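Local atomic coordinates of interferon alpha/beta receptor 1 (Mus musculus, PDB entry 3WCY), a protein that pairs with IFNAR2 to form the cell-surface receptor for type I interferons, whose binding switches on JAK-STAT signalling. Residues A[69-73]-A[94-98]; A[173-177]-A[189-193]; A[309-313]-A[324-328]. All blocks are in the same frame, centred on the assembly; numbering follows the deposited sequence.

Contact 1: residues A[69-73]-A[94-98]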
loop_
_atom_site.group_PDB
_atom_site.type_symbol
_atom_site.label_atom_id
_atom_site.label_comp_id
_atom_site.label_asym_id
_atom_site.label_seq_id
_atom_site.Cartn_x
_atom_site.Cartn_y
_atom_site.Cartn_z
ATOM N N VAL A 69 -8.060 -23.297 -5.754
ATOM C CA VAL A 69 -8.972 -22.404 -6.480
ATOM C C VAL A 69 -8.403 -21.869 -7.814
ATOM O O VAL A 69 -9.119 -21.172 -8.535
ATOM C CB VAL A 69 -9.500 -21.248 -5.574
ATOM C CG1 VAL A 69 -10.315 -21.777 -4.392
ATOM C CG2 VAL A 69 -8.367 -20.341 -5.093
ATOM N N TYR A 70 -7.119 -22.167 -8.127
ATOM C CA TYR A 70 -6.441 -21.680 -9.337
ATOM C C TYR A 70 -6.118 -22.753 -10.384
ATOM O O TYR A 70 -5.590 -22.419 -11.451
ATOM C CB TYR A 70 -5.160 -20.925 -8.974
ATOM C CG TYR A 70 -5.353 -19.742 -8.059
ATOM C CD1 TYR A 70 -5.042 -19.826 -6.705
ATOM C CD2 TYR A 70 -5.781 -18.513 -8.555
ATOM C CE1 TYR A 70 -5.167 -18.725 -5.864
ATOM C CE2 TYR A 70 -5.928 -17.409 -7.719
ATOM C CZ TYR A 70 -5.619 -17.521 -6.375
ATOM O OH TYR A 70 -5.748 -16.441 -5.547
ATOM N N ILE A 71 -6.418 -24.029 -10.082
ATOM C CA ILE A 71 -6.164 -25.163 -10.979
ATOM C C ILE A 71 -7.446 -25.579 -11.742
ATOM O O ILE A 71 -8.487 -24.936 -11.570
ATOM C CB ILE A 71 -5.459 -26.337 -10.228
ATOM C CG1 ILE A 71 -6.377 -27.009 -9.181
ATOM C CG2 ILE A 71 -4.127 -25.882 -9.618
ATOM C CD1 ILE A 71 -5.906 -28.381 -8.681
ATOM N N LYS A 72 -7.375 -26.637 -12.582
ATOM C CA LYS A 72 -8.528 -27.138 -13.338
ATOM C C LYS A 72 -9.397 -28.014 -12.426
ATOM O O LYS A 72 -8.902 -28.984 -11.845
ATOM C CB LYS A 72 -8.089 -27.917 -14.591
ATOM C CG LYS A 72 -7.245 -27.111 -15.582
ATOM C CD LYS A 72 -5.744 -27.448 -15.500
ATOM C CE LYS A 72 -5.308 -28.562 -16.434
ATOM N NZ LYS A 72 -5.673 -29.912 -15.922
ATOM N N THR A 73 -10.685 -27.650 -12.287
ATOM C CA THR A 73 -11.657 -28.338 -11.425
ATOM C C THR A 73 -12.953 -28.676 -12.199
ATOM O O THR A 73 -13.312 -27.956 -13.134
ATOM C CB THR A 73 -11.900 -27.488 -10.147
ATOM O OG1 THR A 73 -10.642 -27.057 -9.607
ATOM C CG2 THR A 73 -12.708 -28.227 -9.070
ATOM N N PHE A 94 -13.297 -25.876 -15.677
ATOM C CA PHE A 94 -12.942 -24.464 -15.499
ATOM C C PHE A 94 -12.103 -24.157 -14.243
ATOM O O PHE A 94 -12.050 -24.963 -13.311
ATOM C CB PHE A 94 -14.227 -23.602 -15.506
ATOM C CG PHE A 94 -15.108 -23.756 -14.286
ATOM C CD1 PHE A 94 -15.041 -22.842 -13.242
ATOM C CD2 PHE A 94 -16.007 -24.810 -14.183
ATOM C CE1 PHE A 94 -15.844 -22.992 -12.107
ATOM C CE2 PHE A 94 -16.811 -24.957 -13.049
ATOM C CZ PHE A 94 -16.725 -24.045 -12.020
ATOM N N ILE A 95 -11.486 -22.960 -14.222
ATOM C CA ILE A 95 -10.728 -22.451 -13.080
ATOM C C ILE A 95 -11.729 -21.605 -12.257
ATOM O O ILE A 95 -12.217 -20.594 -12.773
ATOM C CB ILE A 95 -9.466 -21.646 -13.510
ATOM C CG1 ILE A 95 -8.499 -22.500 -14.354
ATOM C CG2 ILE A 95 -8.744 -21.054 -12.299
ATOM C CD1 ILE A 95 -8.464 -22.111 -15.819
ATOM N N PRO A 96 -12.071 -22.009 -11.005
ATOM C CA PRO A 96 -13.084 -21.257 -10.233
ATOM C C PRO A 96 -12.836 -19.767 -9.962
ATOM O O PRO A 96 -13.800 -19.033 -9.760
ATOM C CB PRO A 96 -13.239 -22.071 -8.942
ATOM C CG PRO A 96 -12.026 -22.924 -8.861
ATOM C CD PRO A 96 -11.619 -23.209 -10.269
ATOM N N PHE A 97 -11.571 -19.323 -9.987
ATOM C CA PHE A 97 -11.148 -17.940 -9.737
ATOM C C PHE A 97 -11.670 -16.893 -10.748
ATOM O O PHE A 97 -11.689 -15.704 -10.428
ATOM C CB PHE A 97 -9.613 -17.879 -9.578
ATOM C CG PHE A 97 -9.000 -16.535 -9.253
ATOM C CD1 PHE A 97 -9.398 -15.823 -8.126
ATOM C CD2 PHE A 97 -7.994 -16.002 -10.049
ATOM C CE1 PHE A 97 -8.827 -14.584 -7.826
ATOM C CE2 PHE A 97 -7.408 -14.775 -9.732
ATOM C CZ PHE A 97 -7.832 -14.072 -8.626
ATOM N N TYR A 98 -12.105 -17.324 -11.945
ATOM C CA TYR A 98 -12.632 -16.406 -12.960
ATOM C C TYR A 98 -14.163 -16.239 -12.876
ATOM O O TYR A 98 -14.676 -15.150 -13.142
ATOM C CB TYR A 98 -12.219 -16.841 -14.381
ATOM C CG TYR A 98 -10.727 -16.878 -14.645
ATOM C CD1 TYR A 98 -9.981 -15.704 -14.720
ATOM C CD2 TYR A 98 -10.080 -18.079 -14.925
ATOM C CE1 TYR A 98 -8.612 -15.731 -14.992
ATOM C CE2 TYR A 98 -8.715 -18.116 -15.220
ATOM C CZ TYR A 98 -7.984 -16.938 -15.252
ATOM O OH TYR A 98 -6.637 -16.967 -15.534
#

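Contact 2: residues A[173-177]-A[189-193]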
loop_
_atom_site.group_PDB
_atom_site.type_symbol
_atom_site.label_atom_id
_atom_site.label_comp_id
_atom_site.label_asym_id
_atom_site.label_seq_id
_atom_site.Cartn_x
_atom_site.Cartn_y
_atom_site.Cartn_z
ATOM N N CYS A 173 -26.049 7.084 8.156
ATOM C CA CYS A 173 -26.155 5.731 7.610
ATOM C C CYS A 173 -25.012 5.444 6.640
ATOM O O CYS A 173 -24.560 6.354 5.937
ATOM C CB CYS A 173 -27.527 5.480 6.994
ATOM S SG CYS A 173 -28.902 5.680 8.163
ATOM N N LEU A 174 -24.487 4.195 6.673
ATOM C CA LEU A 174 -23.307 3.750 5.925
ATOM C C LEU A 174 -23.535 2.624 4.914
ATOM O O LEU A 174 -24.431 1.794 5.085
ATOM C CB LEU A 174 -22.205 3.312 6.914
ATOM C CG LEU A 174 -21.342 4.368 7.634
ATOM C CD1 LEU A 174 -20.508 5.159 6.691
ATOM C CD2 LEU A 174 -22.117 5.212 8.644
ATOM N N GLU A 175 -22.661 2.581 3.887
ATOM C CA GLU A 175 -22.641 1.595 2.807
ATOM C C GLU A 175 -21.186 1.390 2.333
ATOM O O GLU A 175 -20.537 2.348 1.904
ATOM C CB GLU A 175 -23.544 2.051 1.649
ATOM C CG GLU A 175 -24.601 1.025 1.267
ATOM C CD GLU A 175 -25.448 1.324 0.039
ATOM O OE1 GLU A 175 -25.214 2.367 -0.617
ATOM O OE2 GLU A 175 -26.338 0.498 -0.276
ATOM N N VAL A 176 -20.668 0.150 2.453
ATOM C CA VAL A 176 -19.287 -0.201 2.086
ATOM C C VAL A 176 -19.265 -1.191 0.926
ATOM O O VAL A 176 -19.891 -2.251 0.997
ATOM C CB VAL A 176 -18.455 -0.713 3.300
ATOM C CG1 VAL A 176 -17.017 -1.032 2.906
ATOM C CG2 VAL A 176 -18.481 0.282 4.454
ATOM N N LYS A 177 -18.516 -0.841 -0.123
ATOM C CA LYS A 177 -18.322 -1.628 -1.336
ATOM C C LYS A 177 -16.889 -2.198 -1.356
ATOM O O LYS A 177 -15.923 -1.462 -1.100
ATOM C CB LYS A 177 -18.556 -0.720 -2.561
ATOM C CG LYS A 177 -18.538 -1.402 -3.921
ATOM C CD LYS A 177 -18.720 -0.374 -5.036
ATOM C CE LYS A 177 -19.275 -0.948 -6.325
ATOM N NZ LYS A 177 -20.739 -1.211 -6.251
ATOM N N TYR A 189 -22.939 -3.314 -2.938
ATOM C CA TYR A 189 -22.853 -2.590 -1.654
ATOM C C TYR A 189 -23.487 -3.393 -0.503
ATOM O O TYR A 189 -24.453 -4.134 -0.719
ATOM C CB TYR A 189 -23.544 -1.221 -1.743
ATOM C CG TYR A 189 -22.657 -0.072 -2.162
ATOM C CD1 TYR A 189 -22.623 0.359 -3.484
ATOM C CD2 TYR A 189 -21.917 0.640 -1.225
ATOM C CE1 TYR A 189 -21.844 1.449 -3.872
ATOM C CE2 TYR A 189 -21.138 1.736 -1.597
ATOM C CZ TYR A 189 -21.098 2.133 -2.925
ATOM O OH TYR A 189 -20.314 3.196 -3.310
ATOM N N SER A 190 -22.941 -3.238 0.711
ATOM C CA SER A 190 -23.439 -3.912 1.908
ATOM C C SER A 190 -24.829 -3.387 2.305
ATOM O O SER A 190 -25.224 -2.296 1.865
ATOM C CB SER A 190 -22.461 -3.722 3.062
ATOM O OG SER A 190 -22.150 -2.352 3.254
ATOM N N THR A 191 -25.578 -4.170 3.121
ATOM C CA THR A 191 -26.890 -3.746 3.620
ATOM C C THR A 191 -26.638 -2.476 4.426
ATOM O O THR A 191 -25.648 -2.418 5.167
ATOM C CB THR A 191 -27.550 -4.856 4.467
ATOM O OG1 THR A 191 -27.808 -5.998 3.650
ATOM C CG2 THR A 191 -28.849 -4.414 5.092
ATOM N N VAL A 192 -27.467 -1.438 4.222
ATOM C CA VAL A 192 -27.311 -0.164 4.929
ATOM C C VAL A 192 -27.294 -0.344 6.467
ATOM O O VAL A 192 -28.022 -1.179 7.004
ATOM C CB VAL A 192 -28.267 0.953 4.414
ATOM C CG1 VAL A 192 -29.721 0.658 4.761
ATOM C CG2 VAL A 192 -27.860 2.327 4.933
ATOM N N GLN A 193 -26.366 0.360 7.130
ATOM C CA GLN A 193 -26.183 0.336 8.575
ATOM C C GLN A 193 -26.099 1.749 9.098
ATOM O O GLN A 193 -25.293 2.543 8.602
ATOM C CB GLN A 193 -24.931 -0.444 8.953
ATOM C CG GLN A 193 -25.214 -1.887 9.267
ATOM C CD GLN A 193 -23.940 -2.581 9.636
ATOM O OE1 GLN A 193 -23.442 -2.441 10.757
ATOM N NE2 GLN A 193 -23.375 -3.326 8.686
#

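Contact 3: residues A[309-313]-A[324-328]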
loop_
_atom_site.group_PDB
_atom_site.type_symbol
_atom_site.label_atom_id
_atom_site.label_comp_id
_atom_site.label_asym_id
_atom_site.label_seq_id
_atom_site.Cartn_x
_atom_site.Cartn_y
_atom_site.Cartn_z
ATOM N N PRO A 309 19.864 18.103 -6.306
ATOM C CA PRO A 309 19.042 19.055 -7.079
ATOM C C PRO A 309 19.351 19.122 -8.586
ATOM O O PRO A 309 20.514 18.955 -8.967
ATOM C CB PRO A 309 19.320 20.398 -6.392
ATOM C CG PRO A 309 20.651 20.230 -5.757
ATOM C CD PRO A 309 20.663 18.810 -5.282
ATOM N N PRO A 310 18.337 19.387 -9.457
ATOM C CA PRO A 310 18.609 19.482 -10.902
ATOM C C PRO A 310 19.207 20.837 -11.297
ATOM O O PRO A 310 19.247 21.751 -10.467
ATOM C CB PRO A 310 17.224 19.263 -11.541
ATOM C CG PRO A 310 16.256 19.068 -10.410
ATOM C CD PRO A 310 16.907 19.615 -9.184
ATOM N N VAL A 311 19.675 20.973 -12.558
ATOM C CA VAL A 311 20.252 22.236 -13.040
ATOM C C VAL A 311 19.242 23.005 -13.901
ATOM O O VAL A 311 18.972 22.635 -15.047
ATOM C CB VAL A 311 21.655 22.121 -13.699
ATOM C CG1 VAL A 311 22.283 23.498 -13.865
ATOM C CG2 VAL A 311 22.578 21.209 -12.899
ATOM N N ILE A 312 18.684 24.075 -13.315
ATOM C CA ILE A 312 17.686 24.951 -13.923
ATOM C C ILE A 312 18.318 25.990 -14.872
ATOM O O ILE A 312 19.353 26.586 -14.548
ATOM C CB ILE A 312 16.733 25.547 -12.834
ATOM C CG1 ILE A 312 15.416 26.058 -13.433
ATOM C CG2 ILE A 312 17.413 26.586 -11.915
ATOM C CD1 ILE A 312 14.269 26.246 -12.425
ATOM N N THR A 313 17.705 26.166 -16.057
ATOM C CA THR A 313 18.129 27.111 -17.095
ATOM C C THR A 313 16.941 28.016 -17.451
ATOM O O THR A 313 15.851 27.514 -17.737
ATOM C CB THR A 313 18.667 26.366 -18.333
ATOM O OG1 THR A 313 19.379 25.185 -17.949
ATOM C CG2 THR A 313 19.558 27.230 -19.177
ATOM N N TYR A 324 14.193 25.467 -18.387
ATOM C CA TYR A 324 14.677 24.118 -18.675
ATOM C C TYR A 324 15.254 23.424 -17.444
ATOM O O TYR A 324 16.217 23.911 -16.848
ATOM C CB TYR A 324 15.681 24.078 -19.846
ATOM C CG TYR A 324 15.693 22.735 -20.546
ATOM C CD1 TYR A 324 15.084 22.568 -21.784
ATOM C CD2 TYR A 324 16.261 21.616 -19.942
ATOM C CE1 TYR A 324 15.046 21.322 -22.409
ATOM C CE2 TYR A 324 16.207 20.362 -20.545
ATOM C CZ TYR A 324 15.610 20.221 -21.785
ATOM O OH TYR A 324 15.583 18.984 -22.386
ATOM N N VAL A 325 14.682 22.262 -17.097
ATOM C CA VAL A 325 15.118 21.434 -15.968
ATOM C C VAL A 325 16.016 20.329 -16.504
ATOM O O VAL A 325 15.617 19.588 -17.399
ATOM C CB VAL A 325 13.942 20.839 -15.150
ATOM C CG1 VAL A 325 14.428 20.349 -13.792
ATOM C CG2 VAL A 325 12.805 21.840 -14.984
ATOM N N ASN A 326 17.222 20.218 -15.959
ATOM C CA ASN A 326 18.172 19.195 -16.377
ATOM C C ASN A 326 18.496 18.293 -15.196
ATOM O O ASN A 326 18.985 18.793 -14.182
ATOM C CB ASN A 326 19.444 19.847 -16.932
ATOM C CG ASN A 326 19.287 20.470 -18.296
ATOM O OD1 ASN A 326 19.168 19.776 -19.312
ATOM N ND2 ASN A 326 19.362 21.796 -18.359
ATOM N N CYS A 327 18.209 16.974 -15.311
ATOM C CA CYS A 327 18.528 15.997 -14.259
ATOM C C CYS A 327 20.053 15.813 -14.157
ATOM O O CYS A 327 20.752 15.895 -15.173
ATOM C CB CYS A 327 17.813 14.666 -14.487
ATOM S SG CYS A 327 18.387 13.741 -15.940
ATOM N N GLN A 328 20.561 15.591 -12.934
ATOM C CA GLN A 328 21.995 15.433 -12.677
ATOM C C GLN A 328 22.545 13.984 -12.779
ATOM O O GLN A 328 23.595 13.666 -12.211
ATOM C CB GLN A 328 22.420 16.173 -11.397
ATOM C CG GLN A 328 22.416 17.691 -11.559
ATOM C CD GLN A 328 23.551 18.349 -10.813
ATOM O OE1 GLN A 328 23.356 18.968 -9.760
ATOM N NE2 GLN A 328 24.764 18.250 -11.351
#

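Contact 1: residues A[69-73]-A[94-98]
Tyr70 lays the CE2 edge of its ring over the face of Phe97, an edge-to-face (T-shaped) pair inside the first fibronectin type-III domain, where the loop holding 69-73 meets the short, weakly bonded helical turn that begins near Pro96. CE2 of Tyr70 stands above the middle of the Phe97 ring, 3.4 Å from Phe97 CD2. The ring centroids are 4.8 Å apart and the planes are inclined at 65°. Phe97 reaches this place because its CG is anti to the backbone N (chi1 -177°), which carries the ring out beside Tyr70. Past the rings, the Tyr70 hydroxyl is hydrogen-bonded to Glu133 of the second fibronectin type-III domain, and the Phe97 side chain also touches Glu133 and Leu183. This places the pair at what looks like the junction of the first two domains, and side chains of the other protein chain in the assembly also pack against Tyr70 and Phe97. An alanine in place of Phe97 would strip the face from under Tyr70 and is likely to leave that ring edge without its stacking partner. Along the backbone, the Val69 carbonyl O faces Pro96 CG at 3.4 Å and takes a weak bond from Phe97 N, while CG2 of Ile95 rests against Tyr70 O. At the far end Thr73 and Phe94 form a single antiparallel hydrogen-bonded pair: Thr73 N reaches Phe94 O at 3.2 Å, and Phe94 N returns to Thr73 O at 3.3 Å.

Contact 2: residues A[173-177]-A[189-193]
Lys177 runs across one face of the Tyr189 ring. Its CB stands over the centre, 3.8 Å from the ring centroid, a CH-pi contact. CD then passes 3.8 Å from Tyr189 CE1. A bend at the last torsion (chi4 77°) turns NZ back, and it ends 3.7 Å from Tyr189 CD1. NZ also gives a weak hydrogen bond to Ser187 O. Glu175 comes to the opposite side: CB lies beside Tyr189 CD2 (3.6 Å), and OE1 reaches over that face near the rim, with the carboxylate 25° from the ring plane. The aromatic ring is thus flanked on its two faces by residues of the same strand. Next to it Ser190 binds Val176 twice, the strand N-H of Val176 going to Ser190 OG at 3.0 Å, and Ser190 N to Val176 O. Farther along, Leu174 and Gln193 form an antiparallel hydrogen-bonded pair, its shorter bond running from Leu174 N to Gln193 O at 2.7 Å. Cys173 is tied by its disulfide to Cys194. All this belongs to the second fibronectin type-III domain: strand 171-179 lies between strands 138-145 and 193-196, with Leu174 and Val176 turned onto strands 106-111 and 116-121, and Tyr189 against Thr140 and Arg142.

Contact 3: residues A[309-313]-A[324-328]
Thr313 and Tyr324 are joined by two backbone bonds, Tyr324 N to Thr313 O at 2.7 Å and Thr313 N to Tyr324 O at 2.8 Å, as an antiparallel hydrogen-bonded pair in the beta hairpin 311-316/321-326 of the fourth fibronectin type-III domain. The Tyr324 O is met a second time, by the CA of Ile312, in a CA-H...O contact. Toward the start of the hairpin's first strand the backbone partners are Val311 and Asn326: Val311 N is bonded to Asn326 O at 2.8 Å, and Asn326 N to Val311 O in return. The Asn326 side chain closes on the same oxygen; with CG beside its own backbone N (chi1 -74°), the amide swings back across the strand gap and ND2 gives Val311 O a weak bond. Thr313, Val311, Tyr324 and Asn326 share this face of the sheet. On the other face Pro310 lies alongside Val325 and points the same way, with Pro310 CB 3.8 Å from Val325 CG1. Farther out, Val325 is buried: Phe359 is its neighbour in the hairpin's own sheet, while Tyr337, Ile339 and Ala374 meet it from the second sheet of the sandwich. Ile312 lies over Val372 and Ala374 of that same sheet, so these two residues bring the hairpin down onto it, and Pro310 rests on Val376. Just beyond the pairing, Cys327 is fixed by the disulfide from its SG to Cys332 SG.

Overall arrangement
The three contacts follow one another along the chain, each closing before the next opens, in the first, second and fourth fibronectin type-III domains of the extracellular part. Contacts 1 and 2 have centres 30 Å apart with nearest atoms about 16 Å from each other; contact 3 lies 52 Å from contact 1 and 50 Å from contact 2, centre to centre, across the chain's middle from contact 2. None touches another and no sheet is shared: contact 2 ties a strand to the chain leading into its edge strand, contact 3 is within a hairpin. Contact 1 alone meets the second protein of the assembly, consistent with a place in or near the ligand-binding part of the receptor.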